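Local coordinates for structural protein VP1 (Trichodysplasia spinulosa-associated polyomavirus, PDB 4U60) that forms the pentameric building block of the polyomavirus capsid and binds sialylated glycans, such as the GM1 oligosaccharide, on its surface, at residues Y28-M33 and D41-S46; G127-M132 and T213-Q218. All blocks are in the same frame, centred on the assembly; numbering follows the deposited sequence.

Contact 1: Y28-M33 and D41-S46; sequences YLNTRM and DNYGYS
Tyr43 reaches across to Asn30 and Arg32 with its phenol end, while the backbone of Gly44 and Tyr45 packs on Thr31 and Met33, and Ser46 CB lies 3.0 Å from Met33 O. Tyr43 is stretched out from its backbone, CG opposite N (chi1 179°), and OH comes to 3.3 Å from Asn30 CB. Arg32 NH1 meets the same Tyr43 OH at 3.4 Å, a weak hydrogen bond at the guanidinium edge, the two planes 44° apart. Arg32 NH1 also donates to Thr31 O at 2.9 Å, a shorter but bent bond from above the carbonyl plane, and Arg32 NE, salt-bridged to Asp183, helps set the guanidinium. Thr31 CG2 rests 3.6 Å from Gly44 CA, and Met33 CB 3.4 Å from Tyr45 C. A water lies within hydrogen-bonding distance of Thr31 O and accepts from Met33 N and, weakly, Gly44 N. In the type II beta turn from Asn42 to Tyr45, Gly44 has phi 82°, where a CB would run into Tyr43 O, accounting for glycine. Asn30 OD1 accepts from Leu172 N of the second subunit, at a subunit interface. Residues 41-46 thus fold a turn back on the end of strand 12-29 in the jelly-roll coat protein.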
loop_
_atom_site.group_PDB
_atom_site.type_symbol
_atom_site.label_atom_id
_atom_site.label_comp_id
_atom_site.label_asym_id
_atom_site.label_seq_id
_atom_site.Cartn_x
_atom_site.Cartn_y
_atom_site.Cartn_z
ATOM N N TYR C 28 -1.574 -26.799 -14.473
ATOM C CA TYR C 28 -1.033 -26.305 -13.211
ATOM C C TYR C 28 0.398 -26.798 -13.088
ATOM O O TYR C 28 0.790 -27.807 -13.718
ATOM C CB TYR C 28 -1.892 -26.755 -12.001
ATOM C CG TYR C 28 -1.923 -28.263 -11.825
ATOM C CD1 TYR C 28 -0.947 -28.921 -11.077
ATOM C CD2 TYR C 28 -2.883 -29.031 -12.455
ATOM C CE1 TYR C 28 -0.952 -30.309 -10.949
ATOM C CE2 TYR C 28 -2.895 -30.418 -12.343
ATOM C CZ TYR C 28 -1.916 -31.054 -11.590
ATOM O OH TYR C 28 -1.943 -32.433 -11.490
ATOM N N LEU C 29 1.181 -26.075 -12.299
ATOM C CA LEU C 29 2.518 -26.498 -11.933
ATOM C C LEU C 29 2.633 -26.565 -10.419
ATOM O O LEU C 29 2.349 -25.593 -9.724
ATOM C CB LEU C 29 3.566 -25.530 -12.486
ATOM C CG LEU C 29 3.679 -25.509 -14.016
ATOM C CD1 LEU C 29 4.601 -24.377 -14.436
ATOM C CD2 LEU C 29 4.168 -26.842 -14.570
ATOM N N ASN C 30 3.053 -27.728 -9.926
ATOM C CA ASN C 30 3.357 -27.860 -8.520
ATOM C C ASN C 30 4.696 -27.228 -8.177
ATOM O O ASN C 30 5.603 -27.118 -9.006
ATOM C CB ASN C 30 3.294 -29.317 -8.063
ATOM C CG ASN C 30 1.888 -29.736 -7.680
ATOM O OD1 ASN C 30 1.242 -29.086 -6.855
ATOM N ND2 ASN C 30 1.396 -30.786 -8.291
ATOM N N THR C 31 4.787 -26.808 -6.921
ATOM C CA THR C 31 5.928 -26.064 -6.430
ATOM C C THR C 31 7.170 -26.952 -6.308
ATOM O O THR C 31 7.059 -28.196 -6.110
ATOM C CB THR C 31 5.592 -25.409 -5.078
ATOM O OG1 THR C 31 6.514 -24.361 -4.801
ATOM C CG2 THR C 31 5.623 -26.402 -3.944
ATOM N N ARG C 32 8.342 -26.329 -6.456
ATOM C CA ARG C 32 9.628 -27.019 -6.372
ATOM C C ARG C 32 10.510 -26.344 -5.319
ATOM O O ARG C 32 11.477 -25.643 -5.608
ATOM C CB ARG C 32 10.305 -27.079 -7.737
ATOM C CG ARG C 32 9.441 -27.737 -8.816
ATOM C CD ARG C 32 9.221 -29.196 -8.512
ATOM N NE ARG C 32 8.350 -29.904 -9.449
ATOM C CZ ARG C 32 7.234 -30.539 -9.116
ATOM N NH1 ARG C 32 6.759 -30.522 -7.871
ATOM N NH2 ARG C 32 6.572 -31.223 -10.057
ATOM N N MET C 33 10.156 -26.587 -4.067
ATOM C CA MET C 33 10.860 -25.975 -2.961
ATOM C C MET C 33 12.085 -26.718 -2.471
ATOM O O MET C 33 12.882 -26.153 -1.737
ATOM C CB MET C 33 9.884 -25.799 -1.801
ATOM C CG MET C 33 8.769 -24.779 -2.051
ATOM S SD MET C 33 9.345 -23.079 -2.288
ATOM C CE MET C 33 9.360 -22.940 -4.072
ATOM N N ASP C 41 7.104 -37.240 2.592
ATOM C CA ASP C 41 6.707 -36.247 3.568
ATOM C C ASP C 41 7.449 -34.978 3.153
ATOM O O ASP C 41 8.410 -35.024 2.367
ATOM C CB ASP C 41 7.070 -36.637 5.011
ATOM C CG ASP C 41 6.434 -37.948 5.459
ATOM O OD1 ASP C 41 5.506 -38.441 4.801
ATOM O OD2 ASP C 41 6.879 -38.477 6.497
ATOM N N ASN C 42 7.005 -33.840 3.633
ATOM C CA ASN C 42 7.685 -32.575 3.280
ATOM C C ASN C 42 7.512 -32.111 1.825
ATOM O O ASN C 42 8.099 -31.120 1.439
ATOM C CB ASN C 42 9.210 -32.600 3.528
ATOM C CG ASN C 42 9.594 -32.556 4.989
ATOM O OD1 ASN C 42 8.758 -32.370 5.871
ATOM N ND2 ASN C 42 10.896 -32.729 5.252
ATOM N N TYR C 43 6.716 -32.805 1.023
ATOM C CA TYR C 43 6.440 -32.339 -0.336
ATOM C C TYR C 43 5.843 -30.942 -0.293
ATOM O O TYR C 43 4.981 -30.639 0.533
ATOM C CB TYR C 43 5.461 -33.262 -1.024
ATOM C CG TYR C 43 5.081 -32.876 -2.431
ATOM C CD1 TYR C 43 6.046 -32.749 -3.418
ATOM C CD2 TYR C 43 3.746 -32.713 -2.799
ATOM C CE1 TYR C 43 5.694 -32.459 -4.727
ATOM C CE2 TYR C 43 3.398 -32.417 -4.105
ATOM C CZ TYR C 43 4.376 -32.307 -5.061
ATOM O OH TYR C 43 4.079 -32.031 -6.383
ATOM N N GLY C 44 6.290 -30.103 -1.202
ATOM C CA GLY C 44 5.865 -28.706 -1.231
ATOM C C GLY C 44 6.590 -27.793 -0.279
ATOM O O GLY C 44 6.198 -26.634 -0.137
ATOM N N TYR C 45 7.607 -28.321 0.387
ATOM C CA TYR C 45 8.469 -27.577 1.288
ATOM C C TYR C 45 9.909 -27.874 0.908
ATOM O O TYR C 45 10.193 -28.909 0.289
ATOM C CB TYR C 45 8.297 -27.986 2.743
ATOM C CG TYR C 45 6.946 -27.708 3.406
ATOM C CD1 TYR C 45 5.863 -28.559 3.228
ATOM C CD2 TYR C 45 6.789 -26.629 4.268
ATOM C CE1 TYR C 45 4.641 -28.329 3.861
ATOM C CE2 TYR C 45 5.585 -26.380 4.900
ATOM C CZ TYR C 45 4.506 -27.214 4.694
ATOM O OH TYR C 45 3.318 -27.008 5.348
ATOM N N SER C 46 10.835 -27.011 1.313
ATOM C CA SER C 46 12.246 -27.376 1.251
ATOM C C SER C 46 12.601 -28.288 2.424
ATOM O O SER C 46 11.831 -28.463 3.392
ATOM C CB SER C 46 13.120 -26.130 1.303
ATOM O OG SER C 46 13.121 -25.572 2.598
HETATM O O HOH W 1 8.186 -28.832 -3.533
#

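Contact 2: G127-M132 and T213-Q218; sequences GMNFHM and TPPVLQ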
loop_
_atom_site.group_PDB
_atom_site.type_symbol
_atom_site.label_atom_id
_atom_site.label_comp_id
_atom_site.label_asym_id
_atom_site.label_seq_id
_atom_site.Cartn_x
_atom_site.Cartn_y
_atom_site.Cartn_z
ATOM N N GLY C 127 7.052 -14.790 6.346
ATOM C CA GLY C 127 8.341 -14.332 5.888
ATOM C C GLY C 127 8.390 -14.112 4.389
ATOM O O GLY C 127 7.406 -13.767 3.732
ATOM N N MET C 128 9.571 -14.342 3.847
ATOM C CA MET C 128 9.859 -14.047 2.461
ATOM C C MET C 128 8.808 -14.592 1.486
ATOM O O MET C 128 8.453 -15.776 1.551
ATOM C CB MET C 128 11.205 -14.696 2.126
ATOM C CG MET C 128 11.666 -14.379 0.745
ATOM S SD MET C 128 12.965 -15.510 0.208
ATOM C CE MET C 128 14.214 -15.176 1.414
ATOM N N ASN C 129 8.339 -13.723 0.578
ATOM C CA ASN C 129 7.481 -14.116 -0.529
ATOM C C ASN C 129 8.177 -13.815 -1.832
ATOM O O ASN C 129 8.829 -12.773 -1.970
ATOM C CB ASN C 129 6.115 -13.426 -0.491
ATOM C CG ASN C 129 5.074 -14.244 0.256
ATOM O OD1 ASN C 129 4.110 -14.738 -0.348
ATOM N ND2 ASN C 129 5.311 -14.466 1.551
ATOM N N PHE C 130 8.052 -14.740 -2.771
ATOM C CA PHE C 130 8.627 -14.586 -4.110
ATOM C C PHE C 130 7.650 -15.202 -5.076
ATOM O O PHE C 130 7.322 -16.382 -4.951
ATOM C CB PHE C 130 10.019 -15.225 -4.203
ATOM C CG PHE C 130 10.621 -15.214 -5.581
ATOM C CD1 PHE C 130 11.087 -14.036 -6.138
ATOM C CD2 PHE C 130 10.724 -16.380 -6.318
ATOM C CE1 PHE C 130 11.654 -14.044 -7.418
ATOM C CE2 PHE C 130 11.287 -16.383 -7.588
ATOM C CZ PHE C 130 11.743 -15.215 -8.130
ATOM N N HIS C 131 7.166 -14.408 -6.027
ATOM C CA HIS C 131 6.145 -14.841 -6.974
ATOM C C HIS C 131 6.508 -14.392 -8.353
ATOM O O HIS C 131 6.678 -13.198 -8.593
ATOM C CB HIS C 131 4.763 -14.292 -6.593
ATOM C CG HIS C 131 4.362 -14.720 -5.231
ATOM N ND1 HIS C 131 3.839 -15.967 -4.999
ATOM C CD2 HIS C 131 4.510 -14.141 -4.023
ATOM C CE1 HIS C 131 3.653 -16.132 -3.702
ATOM N NE2 HIS C 131 4.049 -15.035 -3.090
ATOM N N MET C 132 6.639 -15.358 -9.256
ATOM C CA MET C 132 6.844 -14.992 -10.630
ATOM C C MET C 132 6.225 -16.019 -11.547
ATOM O O MET C 132 6.008 -17.178 -11.186
ATOM C CB MET C 132 8.323 -14.792 -10.927
ATOM C CG MET C 132 9.121 -16.075 -10.943
ATOM S SD MET C 132 9.056 -16.986 -12.512
ATOM C CE MET C 132 9.955 -15.958 -13.667
ATOM N N THR C 213 7.898 -11.461 7.858
ATOM C CA THR C 213 6.942 -10.607 7.178
ATOM C C THR C 213 5.623 -11.287 6.880
ATOM O O THR C 213 5.593 -12.432 6.418
ATOM C CB THR C 213 7.577 -10.145 5.860
ATOM O OG1 THR C 213 8.928 -9.763 6.153
ATOM C CG2 THR C 213 6.795 -8.993 5.254
ATOM N N PRO C 214 4.504 -10.571 7.101
ATOM C CA PRO C 214 3.230 -11.159 6.725
ATOM C C PRO C 214 3.148 -11.435 5.221
ATOM O O PRO C 214 3.405 -10.538 4.415
ATOM C CB PRO C 214 2.202 -10.095 7.130
ATOM C CG PRO C 214 2.870 -9.314 8.184
ATOM C CD PRO C 214 4.338 -9.314 7.850
ATOM N N PRO C 215 2.808 -12.666 4.833
ATOM C CA PRO C 215 2.453 -12.890 3.441
ATOM C C PRO C 215 1.194 -12.132 3.064
ATOM O O PRO C 215 0.244 -12.104 3.841
ATOM C CB PRO C 215 2.208 -14.427 3.368
ATOM C CG PRO C 215 2.933 -14.962 4.571
ATOM C CD PRO C 215 2.771 -13.914 5.624
ATOM N N VAL C 216 1.228 -11.469 1.908
ATOM C CA VAL C 216 0.050 -10.764 1.393
ATOM C C VAL C 216 -0.268 -11.373 0.041
ATOM O O VAL C 216 0.533 -11.255 -0.900
ATOM C CB VAL C 216 0.320 -9.255 1.277
ATOM C CG1 VAL C 216 -0.887 -8.565 0.667
ATOM C CG2 VAL C 216 0.628 -8.664 2.648
ATOM N N LEU C 217 -1.397 -12.072 -0.048
ATOM C CA LEU C 217 -1.714 -12.902 -1.192
ATOM C C LEU C 217 -3.146 -12.665 -1.617
ATOM O O LEU C 217 -4.011 -12.325 -0.780
ATOM C CB LEU C 217 -1.500 -14.391 -0.855
ATOM C CG LEU C 217 -0.090 -14.827 -0.435
ATOM C CD1 LEU C 217 -0.076 -16.184 0.270
ATOM C CD2 LEU C 217 0.838 -14.890 -1.620
ATOM N N GLN C 218 -3.393 -12.807 -2.913
ATOM C CA GLN C 218 -4.758 -12.688 -3.450
ATOM C C GLN C 218 -5.041 -13.871 -4.367
ATOM O O GLN C 218 -4.124 -14.459 -4.911
ATOM C CB GLN C 218 -4.941 -11.392 -4.242
ATOM C CG GLN C 218 -4.580 -10.133 -3.493
ATOM C CD GLN C 218 -3.096 -9.788 -3.592
ATOM O OE1 GLN C 218 -2.387 -10.255 -4.502
ATOM N NE2 GLN C 218 -2.611 -8.966 -2.648
HETATM O O HOH W 2 5.850 -11.418 2.765
#
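Gly127 and Thr213 join the segments at the starts of strands 129-136 and 216-220 of the jelly roll by one backbone hydrogen bond, and Asn129, His131, Pro215 and Leu217 pack together just beyond. The bond joins Gly127 N to Thr213 O at 2.8 Å, with an N-H...O angle of 152°, where the two CA traces are closest. Thr213 N, buried by the contact, has no hydrogen-bond partner in the model. The traces then diverge to 6.5 Å between the CA atoms of Asn129 and Pro215, and side chains bridge the wider part. A water donates to both Gly127 O and Pro214 O. The Asn129 amide is held at both ends within its own segment: ND2 donates to Gly127 O, which lies in the amide plane, and OD1 accepts His131 NE2 at 2.8 Å on a lone pair, the N-H...O angle being 174°. Asn129 ND2 has a further weak bond to Val250 O. The His131 bond also lies in its ring plane, and ND1 is hydrogen-bonded to Asp248 OD1, so the imidazole has little rotational freedom. Against this polar pair sit aliphatic groups, Pro215 CB at 3.6 Å from Asn129 ND2 and Leu217 CD2 at 3.5 Å from His131 NE2. Val216 to Gln218 pair antiparallel with a strand of the second subunit, continuing the sheet across the interface, as is characteristic of the interlocked jelly rolls of a polyomavirus VP1 pentamer.

Along the chain the contacts come in series: contact 1 closes at residue 46, well before contact 2 opens at 127. Their centres lie 16 Å apart and their nearest atoms about 7 Å apart, so they do not touch. The same antiparallel sheet connects them, since strand 12-29 pairs with 260-279, which pairs with 241-254, which in turn pairs with 129-136. Strand 241-254 receives side chains from both, Met33 and Tyr45 from contact 1 and His131 and Leu217 from contact 2. Contact 1 closes a short local loop, whereas contact 2 joins segments 81 residues apart. Both also reach the second subunit, linking the fold of one VP1 chain to pentamer assembly.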